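Local coordinates for hypothetical protein (Corynebacterium diphtheriae, PDB 2P4G) that is probably an NADP-dependent reductase of the RibD type, acting in riboflavin biosynthesis, although its own reaction is not established, at residues T142-P145 with Q151-Q154; L119-D122 with L127-P130; S247-P250 with I254-R257; E19-G24 with R211-I216; Q202-G207 with D235-R240. One frame throughout, in Å; residues are numbered along the deposited sequence.

Contact 1: residues T142-P145 with Q151-Q154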
loop_
_atom_site.group_PDB
_atom_site.type_symbol
_atom_site.label_atom_id
_atom_site.label_comp_id
_atom_site.label_asym_id
_atom_site.label_seq_id
_atom_site.Cartn_x
_atom_site.Cartn_y
_atom_site.Cartn_z
ATOM N N THR A 142 17.088 12.172 21.978
ATOM C CA THR A 142 18.153 12.311 21.019
ATOM C C THR A 142 19.287 11.323 21.344
ATOM O O THR A 142 19.134 10.420 22.171
ATOM C CB THR A 142 18.642 13.774 20.999
ATOM O OG1 THR A 142 19.638 13.930 19.984
ATOM C CG2 THR A 142 19.200 14.187 22.342
ATOM N N GLN A 143 20.423 11.492 20.690
ATOM C CA GLN A 143 21.545 10.590 20.855
ATOM C C GLN A 143 22.823 11.404 20.875
ATOM O O GLN A 143 22.915 12.398 20.192
ATOM C CB GLN A 143 21.538 9.613 19.681
ATOM C CG GLN A 143 22.448 8.428 19.828
ATOM C CD GLN A 143 21.998 7.221 19.002
ATOM O OE1 GLN A 143 21.313 7.347 17.973
ATOM N NE2 GLN A 143 22.393 6.038 19.456
ATOM N N GLN A 144 23.806 11.016 21.668
ATOM C CA GLN A 144 25.095 11.693 21.617
ATOM C C GLN A 144 25.669 11.431 20.243
ATOM O O GLN A 144 25.878 10.272 19.891
ATOM C CB GLN A 144 26.047 11.157 22.674
ATOM C CG GLN A 144 27.348 11.945 22.799
ATOM C CD GLN A 144 27.198 13.212 23.626
ATOM O OE1 GLN A 144 26.578 13.209 24.693
ATOM N NE2 GLN A 144 27.776 14.308 23.139
ATOM N N PRO A 145 25.908 12.497 19.450
ATOM C CA PRO A 145 26.419 12.299 18.095
ATOM C C PRO A 145 27.821 11.690 18.111
ATOM O O PRO A 145 28.660 12.105 18.913
ATOM C CB PRO A 145 26.425 13.719 17.507
ATOM C CG PRO A 145 26.548 14.606 18.683
ATOM C CD PRO A 145 25.734 13.931 19.745
ATOM N N GLN A 151 26.746 22.430 16.693
ATOM C CA GLN A 151 25.324 22.725 16.469
ATOM C C GLN A 151 24.452 22.015 17.486
ATOM O O GLN A 151 23.576 22.619 18.099
ATOM C CB GLN A 151 24.862 22.221 15.096
ATOM C CG GLN A 151 24.930 23.234 13.981
ATOM C CD GLN A 151 25.278 22.584 12.648
ATOM O OE1 GLN A 151 24.611 21.634 12.206
ATOM N NE2 GLN A 151 26.330 23.091 12.002
ATOM N N TRP A 152 24.677 20.707 17.595
ATOM C CA TRP A 152 23.910 19.837 18.465
ATOM C C TRP A 152 24.079 20.302 19.899
ATOM O O TRP A 152 23.077 20.517 20.589
ATOM C CB TRP A 152 24.358 18.384 18.270
ATOM C CG TRP A 152 23.582 17.345 19.019
ATOM C CD1 TRP A 152 22.507 16.617 18.563
ATOM C CD2 TRP A 152 23.839 16.894 20.347
ATOM N NE1 TRP A 152 22.085 15.746 19.541
ATOM C CE2 TRP A 152 22.886 15.899 20.646
ATOM C CE3 TRP A 152 24.783 17.247 21.323
ATOM C CZ2 TRP A 152 22.855 15.244 21.879
ATOM C CZ3 TRP A 152 24.746 16.601 22.548
ATOM C CH2 TRP A 152 23.787 15.607 22.810
ATOM N N ASP A 153 25.324 20.521 20.326
ATOM C CA ASP A 153 25.594 21.119 21.647
ATOM C C ASP A 153 24.742 22.375 21.884
ATOM O O ASP A 153 24.085 22.491 22.921
ATOM C CB ASP A 153 27.061 21.532 21.804
ATOM C CG ASP A 153 28.029 20.359 21.761
ATOM O OD1 ASP A 153 27.634 19.227 21.413
ATOM O OD2 ASP A 153 29.225 20.597 22.061
ATOM N N GLN A 154 24.761 23.297 20.912
ATOM C CA GLN A 154 24.095 24.606 21.034
ATOM C C GLN A 154 22.589 24.443 21.060
ATOM O O GLN A 154 21.889 25.160 21.764
ATOM C CB GLN A 154 24.487 25.539 19.883
ATOM C CG GLN A 154 25.882 26.204 20.017
ATOM C CD GLN A 154 26.441 26.678 18.669
#

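Contact 2: residues L119-D122 with L127-P130. With EDO (1,2-ethanediol), chain M.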
loop_
_atom_site.group_PDB
_atom_site.type_symbol
_atom_site.label_atom_id
_atom_site.label_comp_id
_atom_site.label_asym_id
_atom_site.label_seq_id
_atom_site.Cartn_x
_atom_site.Cartn_y
_atom_site.Cartn_z
ATOM N N LEU A 119 18.320 17.652 16.822
ATOM C CA LEU A 119 17.833 18.616 17.817
ATOM C C LEU A 119 17.445 19.968 17.183
ATOM O O LEU A 119 17.341 20.985 17.897
ATOM C CB LEU A 119 18.851 18.824 18.943
ATOM C CG LEU A 119 19.057 17.661 19.906
ATOM C CD1 LEU A 119 20.076 18.091 21.022
ATOM C CD2 LEU A 119 17.680 17.234 20.481
ATOM N N TYR A 120 17.240 19.967 15.857
ATOM C CA TYR A 120 16.788 21.166 15.159
ATOM C C TYR A 120 15.291 21.287 15.427
ATOM O O TYR A 120 14.525 20.385 15.087
ATOM C CB TYR A 120 17.040 21.138 13.642
ATOM C CG TYR A 120 16.478 22.392 13.039
ATOM C CD1 TYR A 120 17.153 23.595 13.171
ATOM C CD2 TYR A 120 15.226 22.405 12.439
ATOM C CE1 TYR A 120 16.614 24.769 12.690
ATOM C CE2 TYR A 120 14.692 23.566 11.936
ATOM C CZ TYR A 120 15.369 24.749 12.082
ATOM O OH TYR A 120 14.841 25.935 11.620
ATOM N N PHE A 121 14.896 22.395 16.057
ATOM C CA PHE A 121 13.513 22.709 16.285
ATOM C C PHE A 121 13.207 24.159 15.953
ATOM O O PHE A 121 14.055 25.035 16.073
ATOM C CB PHE A 121 13.138 22.429 17.736
ATOM C CG PHE A 121 13.173 20.984 18.081
ATOM C CD1 PHE A 121 12.198 20.141 17.623
ATOM C CD2 PHE A 121 14.202 20.460 18.833
ATOM C CE1 PHE A 121 12.215 18.800 17.930
ATOM C CE2 PHE A 121 14.230 19.128 19.153
ATOM C CZ PHE A 121 13.243 18.292 18.688
ATOM N N ASP A 122 11.960 24.392 15.560
ATOM C CA ASP A 122 11.395 25.747 15.443
ATOM C C ASP A 122 10.929 26.252 16.807
ATOM O O ASP A 122 9.908 25.823 17.311
ATOM C CB ASP A 122 10.223 25.723 14.456
ATOM C CG ASP A 122 9.453 27.028 14.399
ATOM O OD1 ASP A 122 9.933 28.072 14.900
ATOM O OD2 ASP A 122 8.341 26.977 13.839
ATOM N N LEU A 127 5.227 24.735 21.230
ATOM C CA LEU A 127 5.896 23.574 21.849
ATOM C C LEU A 127 7.201 23.943 22.569
ATOM O O LEU A 127 7.605 23.239 23.489
ATOM C CB LEU A 127 6.190 22.472 20.834
ATOM C CG LEU A 127 5.062 21.493 20.509
ATOM C CD1 LEU A 127 5.515 20.629 19.310
ATOM C CD2 LEU A 127 4.671 20.660 21.753
ATOM N N PHE A 128 7.845 25.034 22.153
ATOM C CA PHE A 128 9.125 25.439 22.753
ATOM C C PHE A 128 9.091 26.768 23.489
ATOM O O PHE A 128 10.159 27.293 23.814
ATOM C CB PHE A 128 10.258 25.354 21.710
ATOM C CG PHE A 128 10.370 23.989 21.141
ATOM C CD1 PHE A 128 10.893 22.968 21.901
ATOM C CD2 PHE A 128 9.864 23.698 19.899
ATOM C CE1 PHE A 128 10.923 21.669 21.422
ATOM C CE2 PHE A 128 9.886 22.407 19.407
ATOM C CZ PHE A 128 10.421 21.390 20.167
ATOM N N SER A 129 7.885 27.271 23.811
ATOM C CA SER A 129 7.752 28.437 24.689
ATOM C C SER A 129 8.140 28.047 26.095
ATOM O O SER A 129 7.698 27.017 26.591
ATOM C CB SER A 129 6.337 29.019 24.730
ATOM O OG SER A 129 5.871 29.330 23.425
ATOM N N PRO A 130 8.957 28.885 26.757
ATOM C CA PRO A 130 9.416 28.608 28.121
ATOM C C PRO A 130 8.314 28.560 29.184
ATOM O O PRO A 130 8.517 28.008 30.262
ATOM C CB PRO A 130 10.395 29.744 28.413
ATOM C CG PRO A 130 10.182 30.745 27.408
ATOM C CD PRO A 130 9.506 30.144 26.233
HETATM C C1 EDO M . 17.368 26.422 15.718
HETATM O O1 EDO M . 15.951 26.689 15.566
HETATM C C2 EDO M . 17.723 25.652 16.987
HETATM O O2 EDO M . 17.010 24.397 17.086
#

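Contact 3: residues S247-P250 with I254-R257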
loop_
_atom_site.group_PDB
_atom_site.type_symbol
_atom_site.label_atom_id
_atom_site.label_comp_id
_atom_site.label_asym_id
_atom_site.label_seq_id
_atom_site.Cartn_x
_atom_site.Cartn_y
_atom_site.Cartn_z
ATOM N N SER A 247 -13.059 -0.471 7.729
ATOM C CA SER A 247 -14.061 0.548 7.526
ATOM C C SER A 247 -13.596 1.525 6.429
ATOM O O SER A 247 -12.435 1.497 6.021
ATOM C CB SER A 247 -14.275 1.271 8.862
ATOM O OG SER A 247 -15.004 2.452 8.689
ATOM N N SER A 248 -14.509 2.370 5.949
ATOM C CA SER A 248 -14.156 3.460 5.032
ATOM C C SER A 248 -14.901 4.766 5.338
ATOM O O SER A 248 -15.973 4.745 5.933
ATOM C CB SER A 248 -14.420 3.038 3.578
ATOM O OG SER A 248 -15.806 3.010 3.273
ATOM N N SER A 249 -14.314 5.895 4.939
ATOM C CA SER A 249 -14.963 7.214 5.021
ATOM C C SER A 249 -15.770 7.506 3.760
ATOM O O SER A 249 -15.639 6.790 2.763
ATOM C CB SER A 249 -13.917 8.315 5.220
ATOM O OG SER A 249 -13.121 8.507 4.075
ATOM N N PRO A 250 -16.605 8.565 3.779
ATOM C CA PRO A 250 -17.357 8.902 2.562
ATOM C C PRO A 250 -16.477 9.418 1.426
ATOM O O PRO A 250 -16.912 9.431 0.283
ATOM C CB PRO A 250 -18.340 9.989 3.025
ATOM C CG PRO A 250 -18.245 10.018 4.524
ATOM C CD PRO A 250 -16.913 9.493 4.883
ATOM N N ILE A 254 -9.788 4.105 3.384
ATOM C CA ILE A 254 -10.018 2.818 4.068
ATOM C C ILE A 254 -9.309 2.950 5.395
ATOM O O ILE A 254 -8.194 3.480 5.469
ATOM C CB ILE A 254 -9.467 1.588 3.310
ATOM C CG1 ILE A 254 -10.048 1.497 1.902
ATOM C CG2 ILE A 254 -9.767 0.267 4.065
ATOM C CD1 ILE A 254 -9.326 0.429 1.038
ATOM N N PHE A 255 -9.991 2.511 6.446
ATOM C CA PHE A 255 -9.406 2.467 7.748
ATOM C C PHE A 255 -9.350 1.011 8.133
ATOM O O PHE A 255 -10.349 0.301 8.026
ATOM C CB PHE A 255 -10.241 3.251 8.750
ATOM C CG PHE A 255 -10.449 4.670 8.362
ATOM C CD1 PHE A 255 -9.436 5.601 8.533
ATOM C CD2 PHE A 255 -11.636 5.080 7.808
ATOM C CE1 PHE A 255 -9.615 6.891 8.173
ATOM C CE2 PHE A 255 -11.817 6.391 7.453
ATOM C CZ PHE A 255 -10.810 7.301 7.635
ATOM N N SER A 256 -8.177 0.591 8.599
ATOM C CA SER A 256 -7.907 -0.798 8.923
ATOM C C SER A 256 -7.156 -0.843 10.248
ATOM O O SER A 256 -6.309 -0.011 10.503
ATOM C CB SER A 256 -7.060 -1.448 7.824
ATOM O OG SER A 256 -5.768 -0.872 7.787
ATOM N N ARG A 257 -7.513 -1.801 11.093
ATOM C CA ARG A 257 -6.789 -2.080 12.292
ATOM C C ARG A 257 -6.309 -3.512 12.189
ATOM O O ARG A 257 -7.133 -4.442 11.987
ATOM C CB ARG A 257 -7.690 -1.955 13.508
ATOM C CG ARG A 257 -6.900 -1.967 14.808
ATOM C CD ARG A 257 -7.797 -1.839 16.009
ATOM N NE ARG A 257 -8.508 -3.070 16.245
ATOM C CZ ARG A 257 -9.490 -3.207 17.129
ATOM N NH1 ARG A 257 -9.889 -2.184 17.858
ATOM N NH2 ARG A 257 -10.063 -4.391 17.276
#

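Contact 4: residues E19-G24 with R211-I216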
loop_
_atom_site.group_PDB
_atom_site.type_symbol
_atom_site.label_atom_id
_atom_site.label_comp_id
_atom_site.label_asym_id
_atom_site.label_seq_id
_atom_site.Cartn_x
_atom_site.Cartn_y
_atom_site.Cartn_z
ATOM N N GLU A 19 -14.415 5.614 17.621
ATOM C CA GLU A 19 -14.329 5.015 18.943
ATOM C C GLU A 19 -14.327 3.482 18.846
ATOM O O GLU A 19 -13.661 2.800 19.622
ATOM C CB GLU A 19 -15.485 5.505 19.825
ATOM C CG GLU A 19 -15.277 5.235 21.289
ATOM C CD GLU A 19 -16.410 5.763 22.147
ATOM O OE1 GLU A 19 -17.559 5.274 22.016
ATOM O OE2 GLU A 19 -16.139 6.663 22.972
ATOM N N GLN A 20 -15.059 2.942 17.882
ATOM C CA GLN A 20 -15.038 1.506 17.661
ATOM C C GLN A 20 -13.672 1.066 17.187
ATOM O O GLN A 20 -13.077 0.158 17.746
ATOM C CB GLN A 20 -16.113 1.098 16.658
ATOM C CG GLN A 20 -17.532 1.302 17.197
ATOM C CD GLN A 20 -18.588 0.980 16.165
ATOM O OE1 GLN A 20 -18.329 0.232 15.208
ATOM N NE2 GLN A 20 -19.788 1.530 16.347
ATOM N N ILE A 21 -13.176 1.737 16.163
ATOM C CA ILE A 21 -11.900 1.409 15.564
ATOM C C ILE A 21 -10.818 1.330 16.615
ATOM O O ILE A 21 -10.024 0.407 16.598
ATOM C CB ILE A 21 -11.512 2.458 14.510
ATOM C CG1 ILE A 21 -12.499 2.408 13.345
ATOM C CG2 ILE A 21 -10.121 2.204 13.996
ATOM C CD1 ILE A 21 -12.464 3.608 12.429
ATOM N N VAL A 22 -10.797 2.304 17.528
ATOM C CA VAL A 22 -9.776 2.393 18.564
ATOM C C VAL A 22 -10.034 1.446 19.744
ATOM O O VAL A 22 -9.106 0.835 20.259
ATOM C CB VAL A 22 -9.598 3.852 19.086
ATOM C CG1 VAL A 22 -8.675 3.888 20.297
ATOM C CG2 VAL A 22 -9.051 4.766 17.992
ATOM N N TYR A 23 -11.287 1.306 20.169
ATOM C CA TYR A 23 -11.564 0.645 21.429
ATOM C C TYR A 23 -12.269 -0.711 21.324
ATOM O O TYR A 23 -12.258 -1.493 22.292
ATOM C CB TYR A 23 -12.403 1.578 22.320
ATOM C CG TYR A 23 -11.663 2.814 22.765
ATOM C CD1 TYR A 23 -10.759 2.758 23.819
ATOM C CD2 TYR A 23 -11.876 4.050 22.142
ATOM C CE1 TYR A 23 -10.081 3.898 24.242
ATOM C CE2 TYR A 23 -11.205 5.190 22.558
ATOM C CZ TYR A 23 -10.306 5.110 23.609
ATOM O OH TYR A 23 -9.633 6.236 24.038
ATOM N N GLY A 24 -12.888 -0.988 20.179
ATOM C CA GLY A 24 -13.828 -2.101 20.081
ATOM C C GLY A 24 -13.230 -3.398 19.563
ATOM O O GLY A 24 -12.179 -3.381 18.934
ATOM N N ARG A 211 -0.264 -3.352 17.526
ATOM C CA ARG A 211 -1.343 -3.106 16.563
ATOM C C ARG A 211 -0.974 -1.940 15.689
ATOM O O ARG A 211 -0.225 -1.066 16.111
ATOM C CB ARG A 211 -2.656 -2.723 17.238
ATOM C CG ARG A 211 -3.436 -3.878 17.617
ATOM C CD ARG A 211 -4.791 -3.545 18.181
ATOM N NE ARG A 211 -5.347 -4.834 18.561
ATOM C CZ ARG A 211 -4.986 -5.511 19.647
ATOM N NH1 ARG A 211 -4.143 -4.993 20.539
ATOM N NH2 ARG A 211 -5.522 -6.696 19.873
ATOM N N LEU A 212 -1.578 -1.932 14.505
ATOM C CA LEU A 212 -1.397 -0.902 13.510
ATOM C C LEU A 212 -2.762 -0.383 13.090
ATOM O O LEU A 212 -3.636 -1.171 12.757
ATOM C CB LEU A 212 -0.671 -1.507 12.304
ATOM C CG LEU A 212 -0.446 -0.670 11.054
ATOM C CD1 LEU A 212 0.347 0.584 11.363
ATOM C CD2 LEU A 212 0.248 -1.557 10.044
ATOM N N HIS A 213 -2.930 0.938 13.148
ATOM C CA HIS A 213 -4.010 1.615 12.482
ATOM C C HIS A 213 -3.472 2.162 11.170
ATOM O O HIS A 213 -2.599 3.010 11.179
ATOM C CB HIS A 213 -4.517 2.757 13.333
ATOM C CG HIS A 213 -5.199 2.298 14.564
ATOM N ND1 HIS A 213 -6.560 2.105 14.633
ATOM C CD2 HIS A 213 -4.701 1.945 15.771
ATOM C CE1 HIS A 213 -6.872 1.659 15.836
ATOM N NE2 HIS A 213 -5.762 1.566 16.548
ATOM N N LEU A 214 -3.988 1.662 10.053
ATOM C CA LEU A 214 -3.522 2.094 8.734
ATOM C C LEU A 214 -4.717 2.598 7.956
ATOM O O LEU A 214 -5.747 1.910 7.847
ATOM C CB LEU A 214 -2.838 0.950 7.989
ATOM C CG LEU A 214 -2.314 1.257 6.573
ATOM C CD1 LEU A 214 -1.091 2.140 6.630
ATOM C CD2 LEU A 214 -2.017 -0.045 5.828
ATOM N N THR A 215 -4.584 3.830 7.475
ATOM C CA THR A 215 -5.530 4.446 6.576
ATOM C C THR A 215 -4.949 4.364 5.174
ATOM O O THR A 215 -3.810 4.758 4.960
ATOM C CB THR A 215 -5.729 5.928 6.925
ATOM O OG1 THR A 215 -6.154 6.023 8.288
ATOM C CG2 THR A 215 -6.756 6.609 5.967
ATOM N N ILE A 216 -5.742 3.859 4.229
ATOM C CA ILE A 216 -5.331 3.749 2.828
ATOM C C ILE A 216 -6.148 4.736 2.021
ATOM O O ILE A 216 -7.383 4.622 1.916
ATOM C CB ILE A 216 -5.530 2.349 2.284
ATOM C CG1 ILE A 216 -4.798 1.348 3.193
ATOM C CG2 ILE A 216 -5.030 2.284 0.824
ATOM C CD1 ILE A 216 -5.397 -0.001 3.233
#

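Contact 5: residues Q202-G207 with D235-R240. With NO3 (nitrate ion), chain B.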
loop_
_atom_site.group_PDB
_atom_site.type_symbol
_atom_site.label_atom_id
_atom_site.label_comp_id
_atom_site.label_asym_id
_atom_site.label_seq_id
_atom_site.Cartn_x
_atom_site.Cartn_y
_atom_site.Cartn_z
ATOM N N GLN A 202 11.880 1.259 12.694
ATOM C CA GLN A 202 12.661 0.904 13.883
ATOM C C GLN A 202 11.790 0.157 14.896
ATOM O O GLN A 202 12.257 -0.766 15.527
ATOM C CB GLN A 202 13.279 2.154 14.539
ATOM C CG GLN A 202 14.403 2.836 13.733
ATOM C CD GLN A 202 14.817 4.229 14.284
ATOM O OE1 GLN A 202 14.089 5.231 14.151
ATOM N NE2 GLN A 202 16.002 4.278 14.909
ATOM N N ALA A 203 10.519 0.550 15.020
ATOM C CA ALA A 203 9.593 -0.049 15.994
ATOM C C ALA A 203 9.192 -1.483 15.621
ATOM O O ALA A 203 9.140 -2.366 16.468
ATOM C CB ALA A 203 8.334 0.844 16.135
ATOM N N LEU A 204 8.872 -1.687 14.349
ATOM C CA LEU A 204 8.552 -3.009 13.824
ATOM C C LEU A 204 9.697 -3.967 14.003
ATOM O O LEU A 204 9.499 -5.079 14.475
ATOM C CB LEU A 204 8.186 -2.937 12.341
ATOM C CG LEU A 204 6.816 -2.296 12.116
ATOM C CD1 LEU A 204 6.621 -1.817 10.666
ATOM C CD2 LEU A 204 5.744 -3.283 12.541
ATOM N N SER A 205 10.898 -3.539 13.637
ATOM C CA SER A 205 12.060 -4.423 13.743
ATOM C C SER A 205 12.492 -4.675 15.191
ATOM O O SER A 205 13.122 -5.673 15.475
ATOM C CB SER A 205 13.227 -3.888 12.917
ATOM O OG SER A 205 13.821 -2.784 13.558
ATOM N N LEU A 206 12.159 -3.772 16.104
ATOM C CA LEU A 206 12.340 -4.036 17.533
ATOM C C LEU A 206 11.210 -4.917 18.065
ATOM O O LEU A 206 11.306 -5.459 19.158
ATOM C CB LEU A 206 12.402 -2.729 18.333
ATOM C CG LEU A 206 13.747 -1.990 18.368
ATOM C CD1 LEU A 206 14.735 -2.726 19.257
ATOM C CD2 LEU A 206 14.335 -1.810 16.962
ATOM N N GLY A 207 10.135 -5.042 17.300
ATOM C CA GLY A 207 8.998 -5.873 17.684
ATOM C C GLY A 207 8.154 -5.287 18.811
ATOM O O GLY A 207 7.624 -6.018 19.634
ATOM N N ASP A 235 18.531 -3.467 7.294
ATOM C CA ASP A 235 18.053 -4.750 7.797
ATOM C C ASP A 235 16.601 -4.990 7.359
ATOM O O ASP A 235 15.680 -4.294 7.771
ATOM C CB ASP A 235 18.186 -4.815 9.321
ATOM N N SER A 236 16.424 -6.001 6.521
ATOM C CA SER A 236 15.148 -6.329 5.923
ATOM C C SER A 236 14.252 -7.082 6.882
ATOM O O SER A 236 14.731 -7.789 7.756
ATOM C CB SER A 236 15.382 -7.240 4.726
ATOM O OG SER A 236 15.508 -8.571 5.163
ATOM N N PHE A 237 12.942 -6.970 6.688
ATOM C CA PHE A 237 12.025 -7.907 7.338
ATOM C C PHE A 237 10.639 -7.945 6.722
ATOM O O PHE A 237 10.185 -6.981 6.103
ATOM C CB PHE A 237 11.873 -7.573 8.819
ATOM C CG PHE A 237 10.984 -6.405 9.080
ATOM C CD1 PHE A 237 9.614 -6.587 9.205
ATOM C CD2 PHE A 237 11.512 -5.141 9.187
ATOM C CE1 PHE A 237 8.783 -5.546 9.424
ATOM C CE2 PHE A 237 10.709 -4.090 9.419
ATOM C CZ PHE A 237 9.326 -4.277 9.535
ATOM N N THR A 238 9.962 -9.066 6.944
ATOM C CA THR A 238 8.549 -9.194 6.632
ATOM C C THR A 238 7.782 -9.561 7.899
ATOM O O THR A 238 8.358 -10.084 8.839
ATOM C CB THR A 238 8.320 -10.288 5.599
ATOM O OG1 THR A 238 8.592 -11.557 6.202
ATOM C CG2 THR A 238 9.231 -10.089 4.388
ATOM N N THR A 239 6.488 -9.282 7.931
ATOM C CA THR A 239 5.642 -9.799 8.998
ATOM C C THR A 239 4.221 -9.947 8.521
ATOM O O THR A 239 3.812 -9.266 7.594
ATOM C CB THR A 239 5.659 -8.909 10.269
ATOM O OG1 THR A 239 4.806 -9.495 11.267
ATOM C CG2 THR A 239 5.194 -7.507 9.986
ATOM N N ARG A 240 3.475 -10.840 9.159
ATOM C CA ARG A 240 2.064 -10.970 8.877
ATOM C C ARG A 240 1.194 -10.311 9.948
ATOM O O ARG A 240 1.605 -10.102 11.123
ATOM C CB ARG A 240 1.648 -12.426 8.619
ATOM C CG ARG A 240 0.587 -12.563 7.459
ATOM C CD ARG A 240 0.096 -13.984 7.269
ATOM N NE ARG A 240 -1.281 -14.071 6.757
ATOM C CZ ARG A 240 -2.391 -13.860 7.476
ATOM N NH1 ARG A 240 -2.321 -13.518 8.764
ATOM N NH2 ARG A 240 -3.589 -13.981 6.901
HETATM N N NO3 B . -3.337 -15.592 3.196
HETATM O O1 NO3 B . -3.025 -15.939 1.878
HETATM O O2 NO3 B . -2.621 -14.586 3.857
HETATM O O3 NO3 B . -4.375 -16.266 3.848
#

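Contact 1: residues T142-P145 with Q151-Q154
The hydroxyl of Thr-142 is gripped twice: OG1 accepts the indole N-H of Trp-152, NE1 to OG1 being 3.1 Å, and also bonds to the carbonyl oxygen of Ser-116. The indole bond is fairly straight, 160° at the hydrogen, and OG1 lies only 8° out of the ring plane, so it meets the edge of the indole. The first torsion of Thr-142 sets OG1 anti to the backbone N, while CG2 comes within 3.8 Å of Trp-152 CZ2. Pro-145 approaches over a face instead. Its CD stands 3.5 Å from the centroid of the six-membered ring of Trp-152, 11° off the normal, a well-centred CH-pi contact. Gln-144 bends at its second torsion and brings NE2 to 3.8 Å from Trp-152 CZ3, with the amide plane steeply inclined to the ring. The indole is thus held at its edge by a polar bond and on a face by proline, which limits its rotation. The residues belong to a beta-alpha-beta unit in which strand 139-143 leads through a short loop into helix 150-162 and on to strand 166-169; Val-168 of that last strand and Leu-119 of a preceding loop also pack on Trp-152.

Contact 2: residues L119-D122 with L127-P130
An apolar contact between two phenylalanines, Phe-121 and Phe-128, closes a short excursion of the loop that joins strand 111-115 to strand 139-143. The ring centroids are 4.7 Å apart and the planes are inclined at 39°, a tilted pairing. Both side chains carry CG anti to the carbonyl carbon (chi1 -67° and -57°), which turns the rings together. Phe-128 CZ reaches over a face of Phe-121, 3.3 Å from CD1, while Phe-121 CB sits over a face of Phe-128, 4.0 Å from the ring centroid, as a CH-pi contact. Leu-127 CB lies over the opposite face of Phe-128, and Asp-122 O comes to 3.3 Å from Phe-128 CD2. The loop connects two adjacent parallel strands of the central sheet, and both rings turn inward to it: Leu-114 touches each, Val-140 adds to Phe-121, and Leu-159 of helix 150-162 packs on Phe-128. The backbone of Phe-121 also binds a 1,2-ethanediol, probably from the crystallisation liquor: Phe-121 N donates to its O2 at 3.1 Å.

Contact 3: residues S247-P250 with I254-R257
Ser-247 and Phe-255 face each other as an antiparallel hydrogen-bonded pair. Phe-255 N gives a nearly straight bond to Ser-247 O, 2.7 Å long and 172° at the hydrogen. The return bond, Ser-247 N to Phe-255 O, measures 2.8 Å and is more bent, at 148°. Beside this ring Ser-248 and Ile-254 form the next, non-hydrogen-bonded pair, and Ile-254 CA adds a CA-H...O contact to Ser-247 O at 3.4 Å. The side chain of Phe-255 reaches along the partner segment to the start of the turn: with CG beside its own backbone N (chi1 -57°), the ring brings CE2 to 3.6 Å from Ser-249 CB.

Further out, Ser-249 OG bonds both to Asp-59 and to the backbone N of Leu-253, tying the turn of the hairpin formed by strands 237-248 and 254-260. Thr-61, Asp-62 and Leu-65 of helix 60-72 pack against Phe-255, so this helix covers the sheet face bearing Phe-255. The other face, with Ser-248 and Ile-254, meets the second subunit, where Leu-246 and Tyr-258 of that chain are the partners.

Backbone bonds thus fix the strand register, whereas the ring packs against the carbon atoms and backbone of the serine turn and against helix 60-72, and the serine hydroxyl near it has its polar partners in Asp-59 and the turn.

Contact 4: residues E19-G24 with R211-I216
Helix 18-23 passes beside strand 211-217 with its nearest backbone approach between Val-22 and His-213, whose CA atoms are 8.4 Å apart, too far for main-chain bonding; side chains bridge the interval. His-213 does most of this. Its CE1 points at the carbonyl of Ile-21, 3.5 Å from the oxygen, which lies at the edge of the imidazole and near its plane. Ile-21 CG2 comes alongside, 3.6 Å from His-213 ND1, and Val-22 adds a looser van der Waals contact, CG2 to His-213 CE1 at 4.4 Å. Chi1 of -68°, with CG opposite the carbonyl carbon, carries the imidazole out from the strand to the helix. Within the helix, Tyr-23 N bonds to Glu-19 O and Gly-24 N to Gln-20 O at 2.7 Å, after which Gly-24 leaves helical geometry. The contact joins the N-terminal helix to the central mixed sheet, in which strand 211-217 runs between strands 35-43 and 254-260. Two arginines fill in the polar surroundings: Arg-37 NH1 bonds to His-213 NE2 and to Val-22 O, and Arg-257 NH1 bonds to the carbonyls of Ile-21 and Gly-24. Leu-65 of helix 60-72 packs on Ile-21.

Contact 5: residues Q202-G207 with D235-R240
The end of helix 197-206, finished by a Schellman motif at Gly-207, packs on the start of strand 237-248, an edge strand of the sheet within this chain. Gly-207 has a positive phi, and its N bonds back to Leu-204 O at 2.9 Å. Across the contact the Phe-237 ring points its CZ at Leu-204, 3.3 Å from CB and 3.8 Å from CD1, the latter lying at the ring edge. Chi1 of 77° places CG between the backbone N and the carbonyl carbon of Phe-237, which turns the ring toward the helix. Ser-205 adds a looser approach, its CB 4.3 Å from Phe-237 CD2. Farther along the strand, Arg-240 binds a nitrate, probably from the crystallisation liquor: NE donates to its O2 at 3.2 Å and NH2 to the same oxygen at 3.3 Å. No hydrogen bond crosses between the two segments; the main contact is apolar, Leu-204 on Phe-237, while residues 237-240 pair antiparallel with a strand of the second subunit, so the sheet continues across the interface.

Overall arrangement
Contact 4 opens the chain at 19-24 and closes at 211-216; contacts 2 and then 1 are nested within it, contacts 4 and 5 alternate, and contact 3 comes last. Contacts 1 and 2 lie at one end of the mixed sheet, their centres about 14 Å apart, joined by Leu-119 packing on Trp-152 and Thr-142. Contacts 3 and 4 lie at the other end, about 9 Å apart between centres and linked by hydrogen bonds between strands 211-217 and 254-260; the centres of contacts 1 and 3 are about 41 Å apart. Contact 5 shares strand 237-248 with contact 3. Contacts 3, 4 and 5 also touch the second subunit, so this end of the sheet contributes to the dimer interface.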